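Local coordinates for glycosyl hydrolase family 2, TIM barrel domain protein (PDB 6DXU), which probably hydrolyses beta-glucuronides, as a glycoside hydrolase family 2 beta-glucuronidase of a human gut bacterium, at residues 367-372 with 413-418; 148-153 with 160-165; 768-773 with 789-794. One frame throughout, in Å; residues are numbered along the deposited sequence.

Contact 1. Residues 367-372 with 413-418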
loop_
_atom_site.group_PDB
_atom_site.type_symbol
_atom_site.label_atom_id
_atom_site.label_comp_id
_atom_site.label_asym_id
_atom_site.label_seq_id
_atom_site.Cartn_x
_atom_site.Cartn_y
_atom_site.Cartn_z
ATOM N N HIS D 367 1.858 29.167 -19.844
ATOM C CA HIS D 367 1.036 28.661 -18.757
ATOM C C HIS D 367 1.843 27.895 -17.711
ATOM O O HIS D 367 1.277 27.061 -16.991
ATOM C CB HIS D 367 -0.080 27.779 -19.324
ATOM C CG HIS D 367 -0.944 28.488 -20.320
ATOM N ND1 HIS D 367 -1.530 29.709 -20.058
ATOM C CD2 HIS D 367 -1.281 28.177 -21.594
ATOM C CE1 HIS D 367 -2.214 30.105 -21.117
ATOM N NE2 HIS D 367 -2.082 29.192 -22.063
ATOM N N TYR D 368 3.139 28.174 -17.578
ATOM C CA TYR D 368 3.945 27.385 -16.649
ATOM C C TYR D 368 5.253 28.100 -16.343
ATOM O O TYR D 368 5.641 29.064 -17.014
ATOM C CB TYR D 368 4.215 25.970 -17.211
ATOM C CG TYR D 368 4.526 26.008 -18.694
ATOM C CD1 TYR D 368 5.766 26.428 -19.154
ATOM C CD2 TYR D 368 3.566 25.633 -19.642
ATOM C CE1 TYR D 368 6.055 26.476 -20.525
ATOM C CE2 TYR D 368 3.842 25.685 -21.008
ATOM C CZ TYR D 368 5.088 26.098 -21.447
ATOM O OH TYR D 368 5.340 26.148 -22.819
ATOM N N GLN D 369 5.912 27.626 -15.279
ATOM C CA GLN D 369 7.254 28.085 -14.957
ATOM C C GLN D 369 8.185 27.759 -16.115
ATOM O O GLN D 369 8.110 26.675 -16.703
ATOM C CB GLN D 369 7.743 27.402 -13.677
ATOM C CG GLN D 369 9.188 27.737 -13.300
ATOM C CD GLN D 369 9.641 27.029 -12.021
ATOM O OE1 GLN D 369 8.819 26.558 -11.217
ATOM N NE2 GLN D 369 10.951 26.940 -11.835
ATOM N N GLN D 370 9.071 28.690 -16.455
ATOM C CA GLN D 370 9.937 28.463 -17.601
ATOM C C GLN D 370 11.387 28.352 -17.155
ATOM O O GLN D 370 11.721 28.600 -15.997
ATOM C CB GLN D 370 9.732 29.569 -18.649
ATOM C CG GLN D 370 8.362 29.424 -19.318
ATOM C CD GLN D 370 8.272 30.082 -20.685
ATOM O OE1 GLN D 370 9.244 30.657 -21.183
ATOM N NE2 GLN D 370 7.100 29.992 -21.300
ATOM N N SER D 371 12.246 27.919 -18.085
ATOM C CA SER D 371 13.672 27.789 -17.805
ATOM C C SER D 371 14.223 29.029 -17.108
ATOM O O SER D 371 13.910 30.163 -17.486
ATOM C CB SER D 371 14.434 27.576 -19.115
ATOM O OG SER D 371 15.819 27.749 -18.919
ATOM N N GLU D 372 15.090 28.817 -16.113
ATOM C CA GLU D 372 15.717 29.961 -15.457
ATOM C C GLU D 372 16.572 30.786 -16.417
ATOM O O GLU D 372 16.828 31.959 -16.142
ATOM C CB GLU D 372 16.570 29.523 -14.262
ATOM C CG GLU D 372 17.013 30.731 -13.395
ATOM C CD GLU D 372 16.919 30.487 -11.899
ATOM O OE1 GLU D 372 17.155 29.340 -11.461
ATOM O OE2 GLU D 372 16.597 31.442 -11.158
ATOM N N ILE D 413 7.740 30.081 -6.825
ATOM C CA ILE D 413 8.015 31.290 -6.052
ATOM C C ILE D 413 9.374 31.191 -5.375
ATOM O O ILE D 413 10.185 32.120 -5.450
ATOM C CB ILE D 413 6.894 31.540 -5.029
ATOM C CG1 ILE D 413 5.591 31.849 -5.774
ATOM C CG2 ILE D 413 7.302 32.677 -4.072
ATOM C CD1 ILE D 413 4.369 31.955 -4.881
ATOM N N VAL D 414 9.653 30.054 -4.740
ATOM C CA VAL D 414 10.943 29.850 -4.085
ATOM C C VAL D 414 12.081 29.924 -5.097
ATOM O O VAL D 414 13.114 30.557 -4.848
ATOM C CB VAL D 414 10.942 28.508 -3.327
ATOM C CG1 VAL D 414 12.356 28.103 -2.939
ATOM C CG2 VAL D 414 10.060 28.601 -2.082
ATOM N N GLN D 415 11.909 29.293 -6.261
ATOM C CA GLN D 415 13.013 29.241 -7.214
ATOM C C GLN D 415 13.243 30.566 -7.937
ATOM O O GLN D 415 14.393 30.889 -8.232
ATOM C CB GLN D 415 12.787 28.124 -8.234
ATOM C CG GLN D 415 12.963 26.748 -7.589
ATOM C CD GLN D 415 12.464 25.620 -8.446
ATOM O OE1 GLN D 415 12.331 25.760 -9.657
ATOM N NE2 GLN D 415 12.202 24.469 -7.814
ATOM N N HIS D 416 12.194 31.347 -8.224
ATOM C CA HIS D 416 12.337 32.573 -9.016
ATOM C C HIS D 416 12.159 33.845 -8.195
ATOM O O HIS D 416 12.083 34.939 -8.771
ATOM C CB HIS D 416 11.350 32.562 -10.186
ATOM C CG HIS D 416 11.703 31.561 -11.240
ATOM N ND1 HIS D 416 10.875 31.264 -12.304
ATOM C CD2 HIS D 416 12.816 30.806 -11.404
ATOM C CE1 HIS D 416 11.447 30.339 -13.054
ATOM N NE2 HIS D 416 12.630 30.054 -12.541
ATOM N N HIS D 417 12.133 33.722 -6.867
ATOM C CA HIS D 417 11.887 34.858 -5.976
ATOM C C HIS D 417 12.831 36.027 -6.225
ATOM O O HIS D 417 12.437 37.191 -6.081
ATOM C CB HIS D 417 12.038 34.390 -4.530
ATOM C CG HIS D 417 12.105 35.498 -3.533
ATOM N ND1 HIS D 417 13.295 36.081 -3.153
ATOM C CD2 HIS D 417 11.138 36.090 -2.791
ATOM C CE1 HIS D 417 13.053 37.019 -2.253
ATOM N NE2 HIS D 417 11.753 37.041 -2.010
ATOM N N ASN D 418 14.090 35.747 -6.547
ATOM C CA ASN D 418 15.077 36.824 -6.573
ATOM C C ASN D 418 15.048 37.643 -7.857
ATOM O O ASN D 418 15.711 38.689 -7.910
ATOM C CB ASN D 418 16.501 36.275 -6.374
ATOM C CG ASN D 418 16.675 35.519 -5.053
ATOM O OD1 ASN D 418 15.995 35.796 -4.067
ATOM N ND2 ASN D 418 17.597 34.555 -5.042
HETATM O O HOH W 1 13.042 27.524 -13.827
HETATM O O HOH W 2 14.789 27.100 -11.184
#
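Gln369 reaches from the loop after strand 362-364 to Gln415 and His416 near the end of helix 399-416. Both segments belong to the TIM barrel domain of this family 2 hydrolase. With CG anti to the backbone N (chi1 176°), the Gln369 side chain is extended to its amide and crosses the Gln415 side chain at about a right angle. Its CG comes obliquely to the His416 ring, 3.5 Å from CE1, and CD stays close to the same atom. At the tip, NE2 gives a nearly straight hydrogen bond to Gln415 OE1 (2.8 Å, 167°). The acceptor lies in the Gln369 amide plane, but the two amide planes are turned 70° apart. The second bond of NE2 goes to a water, which gives a hydrogen to Gln370 O and bonds His416 NE2. His416 ND1 is hydrogen-bonded to Glu387, so both ring nitrogens have partners and the ring rotation is fixed. Glu387 also accepts a hydrogen bond from Gln370 N through its other carboxylate oxygen, tying loop and helix. Glu372 OE2 is bonded to His419, while OE1 shares a second water with Gln415 OE1. Gln370 O sits at the edge of the His416 ring, in its plane, 3.4 Å from CE1.

Contact 2. Residues 148-153 with 160-165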
loop_
_atom_site.group_PDB
_atom_site.type_symbol
_atom_site.label_atom_id
_atom_site.label_comp_id
_atom_site.label_asym_id
_atom_site.label_seq_id
_atom_site.Cartn_x
_atom_site.Cartn_y
_atom_site.Cartn_z
ATOM N N ALA D 148 27.645 3.220 -3.286
ATOM C CA ALA D 148 27.211 1.829 -3.136
ATOM C C ALA D 148 27.429 1.046 -4.428
ATOM O O ALA D 148 27.877 -0.109 -4.401
ATOM C CB ALA D 148 25.744 1.786 -2.710
ATOM N N PHE D 149 27.143 1.666 -5.574
ATOM C CA PHE D 149 27.373 0.987 -6.842
ATOM C C PHE D 149 28.851 0.719 -7.065
ATOM O O PHE D 149 29.236 -0.378 -7.495
ATOM C CB PHE D 149 26.824 1.801 -8.011
ATOM C CG PHE D 149 27.318 1.318 -9.344
ATOM C CD1 PHE D 149 26.820 0.161 -9.907
ATOM C CD2 PHE D 149 28.297 2.032 -10.035
ATOM C CE1 PHE D 149 27.285 -0.296 -11.131
ATOM C CE2 PHE D 149 28.759 1.586 -11.260
ATOM C CZ PHE D 149 28.256 0.422 -11.810
ATOM N N LEU D 150 29.693 1.730 -6.828
ATOM C CA LEU D 150 31.109 1.572 -7.126
ATOM C C LEU D 150 31.750 0.512 -6.246
ATOM O O LEU D 150 32.721 -0.133 -6.659
ATOM C CB LEU D 150 31.829 2.913 -6.960
ATOM C CG LEU D 150 31.564 3.958 -8.052
ATOM C CD1 LEU D 150 32.338 5.283 -7.766
ATOM C CD2 LEU D 150 31.878 3.402 -9.439
ATOM N N GLY D 151 31.194 0.279 -5.055
ATOM C CA GLY D 151 31.732 -0.733 -4.175
ATOM C C GLY D 151 31.245 -2.142 -4.442
ATOM O O GLY D 151 31.674 -3.064 -3.752
ATOM N N SER D 152 30.428 -2.350 -5.469
ATOM C CA SER D 152 29.817 -3.641 -5.751
ATOM C C SER D 152 30.601 -4.397 -6.816
ATOM O O SER D 152 31.362 -3.820 -7.587
ATOM C CB SER D 152 28.381 -3.449 -6.227
ATOM O OG SER D 152 28.405 -3.022 -7.575
ATOM N N LYS D 153 30.379 -5.711 -6.874
ATOM C CA LYS D 153 31.037 -6.515 -7.902
ATOM C C LYS D 153 30.560 -6.151 -9.303
ATOM O O LYS D 153 31.313 -6.309 -10.278
ATOM C CB LYS D 153 30.816 -8.001 -7.609
ATOM C CG LYS D 153 31.196 -8.957 -8.744
ATOM C CD LYS D 153 32.690 -8.967 -9.046
ATOM C CE LYS D 153 33.023 -10.045 -10.080
ATOM N NZ LYS D 153 34.487 -10.168 -10.337
ATOM N N GLY D 160 34.469 1.722 -14.908
ATOM C CA GLY D 160 34.672 2.907 -14.103
ATOM C C GLY D 160 33.579 3.943 -14.196
ATOM O O GLY D 160 33.573 4.889 -13.397
ATOM N N LYS D 161 32.654 3.803 -15.132
ATOM C CA LYS D 161 31.553 4.750 -15.224
ATOM C C LYS D 161 30.352 4.246 -14.430
ATOM O O LYS D 161 30.324 3.111 -13.971
ATOM C CB LYS D 161 31.174 5.008 -16.675
ATOM C CG LYS D 161 32.303 5.671 -17.472
ATOM C CD LYS D 161 31.872 5.936 -18.898
ATOM C CE LYS D 161 32.993 6.590 -19.690
ATOM N NZ LYS D 161 32.543 6.947 -21.065
ATOM N N VAL D 162 29.370 5.123 -14.244
ATOM C CA VAL D 162 28.185 4.832 -13.443
ATOM C C VAL D 162 26.967 4.891 -14.359
ATOM O O VAL D 162 26.714 5.929 -14.976
ATOM C CB VAL D 162 28.026 5.820 -12.277
ATOM C CG1 VAL D 162 26.741 5.519 -11.490
ATOM C CG2 VAL D 162 29.268 5.784 -11.375
ATOM N N PRO D 163 26.178 3.822 -14.474
ATOM C CA PRO D 163 25.008 3.881 -15.353
ATOM C C PRO D 163 23.916 4.710 -14.696
ATOM O O PRO D 163 23.484 4.434 -13.574
ATOM C CB PRO D 163 24.592 2.407 -15.507
ATOM C CG PRO D 163 25.135 1.734 -14.304
ATOM C CD PRO D 163 26.341 2.502 -13.841
ATOM N N LEU D 164 23.451 5.704 -15.432
ATOM C CA LEU D 164 22.357 6.571 -15.037
ATOM C C LEU D 164 21.236 6.304 -16.023
ATOM O O LEU D 164 21.442 6.419 -17.235
ATOM C CB LEU D 164 22.794 8.044 -15.083
ATOM C CG LEU D 164 21.702 9.090 -14.869
ATOM C CD1 LEU D 164 21.077 8.944 -13.498
ATOM C CD2 LEU D 164 22.259 10.516 -15.059
ATOM N N SER D 165 20.067 5.929 -15.515
ATOM C CA SER D 165 18.917 5.645 -16.357
ATOM C C SER D 165 17.773 6.488 -15.830
ATOM O O SER D 165 17.546 6.540 -14.617
ATOM C CB SER D 165 18.541 4.145 -16.325
ATOM O OG SER D 165 19.700 3.344 -16.545
#
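Phe149, from the last turn of helix 143-150, lays its ring against Lys161, Val162 and Pro163, where the chain runs into strand 162-169. The contact closes the short helix onto the sheet of the sugar binding domain. In a CH-pi contact, Pro163 CD stands over one face of the Phe149 ring, 3.9 Å from its centroid and 30° off the normal. The ring reaches this place because CG is anti to the backbone N (chi1 166°). A polar atom meets the same ring differently: Lys161 O lies at its edge, near the plane, 3.5 Å from Phe149 CE2. The other contacts are apolar. Phe149 CD2 is 4.1 Å from Val162 CG1, and Leu150 CD2 is 4.0 Å from Val162 CG2, the latter two side chains crossing at about a right angle. Tyr124 meets the Phe149 ring, with planes at about 45°. Phe149 O accepts from Ser152 N and Ser152 OG (2.8 Å) as the chain leaves the helix. The strand's backbone bonds go to neighbours such as Leu97 and Tyr124. No hydrogen bond joins the two segments, so helix and strand are held by shape and dispersion, with some electrostatic share likely where the ring edge faces the carbonyl oxygen.

Contact 3. Residues 768-773 with 789-794. With BCN (bicine), chain L.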
loop_
_atom_site.group_PDB
_atom_site.type_symbol
_atom_site.label_atom_id
_atom_site.label_comp_id
_atom_site.label_asym_id
_atom_site.label_seq_id
_atom_site.Cartn_x
_atom_site.Cartn_y
_atom_site.Cartn_z
ATOM N N GLN D 768 -4.723 22.555 -49.951
ATOM C CA GLN D 768 -3.666 21.826 -49.274
ATOM C C GLN D 768 -2.770 21.103 -50.276
ATOM O O GLN D 768 -3.243 20.475 -51.225
ATOM C CB GLN D 768 -4.239 20.822 -48.268
ATOM C CG GLN D 768 -3.131 20.295 -47.343
ATOM C CD GLN D 768 -3.583 19.236 -46.356
ATOM O OE1 GLN D 768 -3.593 19.470 -45.145
ATOM N NE2 GLN D 768 -3.928 18.059 -46.863
ATOM N N ILE D 769 -1.465 21.188 -50.034
ATOM C CA ILE D 769 -0.431 20.566 -50.849
ATOM C C ILE D 769 0.312 19.556 -49.981
ATOM O O ILE D 769 0.585 19.824 -48.804
ATOM C CB ILE D 769 0.541 21.621 -51.410
ATOM C CG1 ILE D 769 -0.178 22.500 -52.429
ATOM C CG2 ILE D 769 1.758 20.958 -52.044
ATOM C CD1 ILE D 769 0.411 23.879 -52.524
ATOM N N THR D 770 0.636 18.401 -50.562
ATOM C CA THR D 770 1.361 17.325 -49.892
ATOM C C THR D 770 2.666 17.032 -50.627
ATOM O O THR D 770 2.660 16.816 -51.844
ATOM C CB THR D 770 0.489 16.066 -49.839
ATOM O OG1 THR D 770 -0.681 16.335 -49.063
ATOM C CG2 THR D 770 1.256 14.882 -49.212
ATOM N N PHE D 771 3.778 17.020 -49.897
ATOM C CA PHE D 771 5.084 16.667 -50.441
ATOM C C PHE D 771 5.463 15.241 -50.053
ATOM O O PHE D 771 5.243 14.831 -48.912
ATOM C CB PHE D 771 6.150 17.618 -49.911
ATOM C CG PHE D 771 5.980 19.039 -50.359
ATOM C CD1 PHE D 771 6.511 19.463 -51.569
ATOM C CD2 PHE D 771 5.290 19.949 -49.570
ATOM C CE1 PHE D 771 6.380 20.774 -51.983
ATOM C CE2 PHE D 771 5.145 21.262 -49.976
ATOM C CZ PHE D 771 5.688 21.676 -51.188
ATOM N N GLU D 772 6.050 14.494 -51.000
ATOM C CA GLU D 772 6.636 13.182 -50.722
ATOM C C GLU D 772 7.973 13.084 -51.442
ATOM O O GLU D 772 8.206 13.773 -52.438
ATOM C CB GLU D 772 5.733 12.019 -51.168
ATOM C CG GLU D 772 4.391 11.946 -50.466
ATOM C CD GLU D 772 3.561 10.736 -50.880
ATOM O OE1 GLU D 772 3.985 9.960 -51.777
ATOM O OE2 GLU D 772 2.468 10.569 -50.302
ATOM N N ILE D 773 8.859 12.217 -50.949
ATOM C CA ILE D 773 10.169 12.058 -51.575
ATOM C C ILE D 773 10.558 10.588 -51.582
ATOM O O ILE D 773 10.223 9.842 -50.661
ATOM C CB ILE D 773 11.248 12.917 -50.875
ATOM C CG1 ILE D 773 12.541 12.943 -51.687
ATOM C CG2 ILE D 773 11.541 12.428 -49.464
ATOM C CD1 ILE D 773 13.517 14.039 -51.245
ATOM N N SER D 789 6.746 22.092 -43.905
ATOM C CA SER D 789 5.625 21.207 -43.621
ATOM C C SER D 789 5.332 20.337 -44.837
ATOM O O SER D 789 5.152 20.861 -45.942
ATOM C CB SER D 789 4.375 22.013 -43.228
ATOM O OG SER D 789 4.553 22.694 -41.985
ATOM N N ARG D 790 5.242 19.015 -44.626
ATOM C CA ARG D 790 4.986 18.116 -45.750
ATOM C C ARG D 790 3.522 18.073 -46.135
ATOM O O ARG D 790 3.200 17.564 -47.208
ATOM C CB ARG D 790 5.480 16.695 -45.449
ATOM C CG ARG D 790 4.730 15.953 -44.352
ATOM C CD ARG D 790 5.369 14.594 -44.112
ATOM N NE ARG D 790 4.687 13.855 -43.050
ATOM C CZ ARG D 790 3.572 13.157 -43.224
ATOM N NH1 ARG D 790 3.021 13.083 -44.433
ATOM N NH2 ARG D 790 3.009 12.520 -42.195
ATOM N N LYS D 791 2.635 18.571 -45.275
ATOM C CA LYS D 791 1.249 18.864 -45.628
ATOM C C LYS D 791 0.970 20.287 -45.172
ATOM O O LYS D 791 1.182 20.610 -43.999
ATOM C CB LYS D 791 0.278 17.879 -44.974
ATOM C CG LYS D 791 0.385 16.461 -45.539
ATOM C CD LYS D 791 -0.694 15.526 -44.978
ATOM C CE LYS D 791 -0.535 14.128 -45.575
ATOM N NZ LYS D 791 -1.534 13.180 -45.053
ATOM N N VAL D 792 0.554 21.149 -46.094
ATOM C CA VAL D 792 0.457 22.580 -45.791
ATOM C C VAL D 792 -0.531 23.211 -46.763
ATOM O O VAL D 792 -0.572 22.850 -47.941
ATOM C CB VAL D 792 1.845 23.256 -45.858
ATOM C CG1 VAL D 792 2.379 23.296 -47.316
ATOM C CG2 VAL D 792 1.801 24.670 -45.254
ATOM N N GLN D 793 -1.333 24.147 -46.263
ATOM C CA GLN D 793 -2.198 24.922 -47.145
ATOM C C GLN D 793 -1.348 25.885 -47.958
ATOM O O GLN D 793 -0.348 26.415 -47.468
ATOM C CB GLN D 793 -3.245 25.707 -46.344
ATOM C CG GLN D 793 -4.422 24.892 -45.838
ATOM C CD GLN D 793 -5.441 25.764 -45.119
ATOM O OE1 GLN D 793 -5.460 26.976 -45.314
ATOM N NE2 GLN D 793 -6.270 25.158 -44.260
ATOM N N ALA D 794 -1.726 26.085 -49.219
ATOM C CA ALA D 794 -0.990 27.015 -50.061
ATOM C C ALA D 794 -1.095 28.435 -49.509
ATOM O O ALA D 794 -2.079 28.802 -48.861
ATOM C CB ALA D 794 -1.525 26.976 -51.497
HETATM N N1 BCN L . -8.847 27.940 -42.142
HETATM C C1 BCN L . -10.120 27.640 -42.771
HETATM C C2 BCN L . -9.868 26.834 -44.043
HETATM O O21 BCN L . -8.699 26.751 -44.500
HETATM O O22 BCN L . -10.825 26.259 -44.630
HETATM C C3 BCN L . -8.594 29.369 -42.288
HETATM C C4 BCN L . -8.098 29.706 -43.697
HETATM O O4 BCN L . -6.988 28.910 -44.018
HETATM C C5 BCN L . -8.954 27.645 -40.713
HETATM C C6 BCN L . -8.378 26.264 -40.404
HETATM O O6 BCN L . -7.507 25.896 -41.441
HETATM O O HOH W 3 3.749 13.549 -46.998
#
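Ile769 and Val792 form the hydrogen-bonded pair of an antiparallel ladder between strands 768-775 and 791-793. Ile769 N gives to Val792 O (2.8 Å, 172°), and Val792 N returns a bond to Ile769 O (3.0 Å). Further along, Phe771 N gives to Arg790 O (2.8 Å). These three carbonyls also take CA-H...O contacts: Val792 O from Gln768, Ile769 O from Lys791 and Arg790 O from Thr770. The next acceptor, Phe771 O, is served by a water that in turn accepts from Arg790 NH1, at the edge of the guanidinium group and in its plane. Arg790 NH2 makes salt bridges to Asp81 and Asp83, and Lys791 NZ makes one to Asp83. The lysine stem runs beside Thr770, pointing the same way, with CG 3.7 Å from Thr770 OG1. Ile769 and Val792 point to the other face of the sheet. Ile769 CG2 lies 3.9 Å above one face of the Phe771 ring, offset toward its rim, and Ile769 CD1 touches Ala794 CB. At the far end the extended Gln793 side chain meets bicine. NE2 makes weak bonds to bicine O21 (2.9 Å) and O6 (3.2 Å), both poorly aligned, while OE1 takes a hydrogen bond from Arg523. Bicine is bonded to Arg523 too, and to Asp603 O. Strand 791-793 is an edge strand, within the chain, of a four-stranded antiparallel sheet. Ile769 and Phe771 of that sheet pack on strands 747-755 and 798-804 of a second sheet, as in a beta sandwich, and Gln793 extends from the edge to bicine.

How the contacts relate
The three contacts follow one another along the chain without overlapping: contact 2 in the sugar binding domain, contact 1 in the TIM barrel domain, contact 3 in the C-terminal domain 5. Centres of contacts 1 and 2 are 34 Å apart, those of 1 and 3 are 39 Å apart, and those of 2 and 3 are 49 Å apart. Nearest atoms are about 19 Å from contact 1 to each of the others and about 31 Å between contacts 2 and 3. Only contact 3 meets a ligand, the bicine, through Gln793. Its Arg790 side chain lies about 9 Å from a bound sodium ion and is salt-bridged to Asp81, a ligand of a sodium ion.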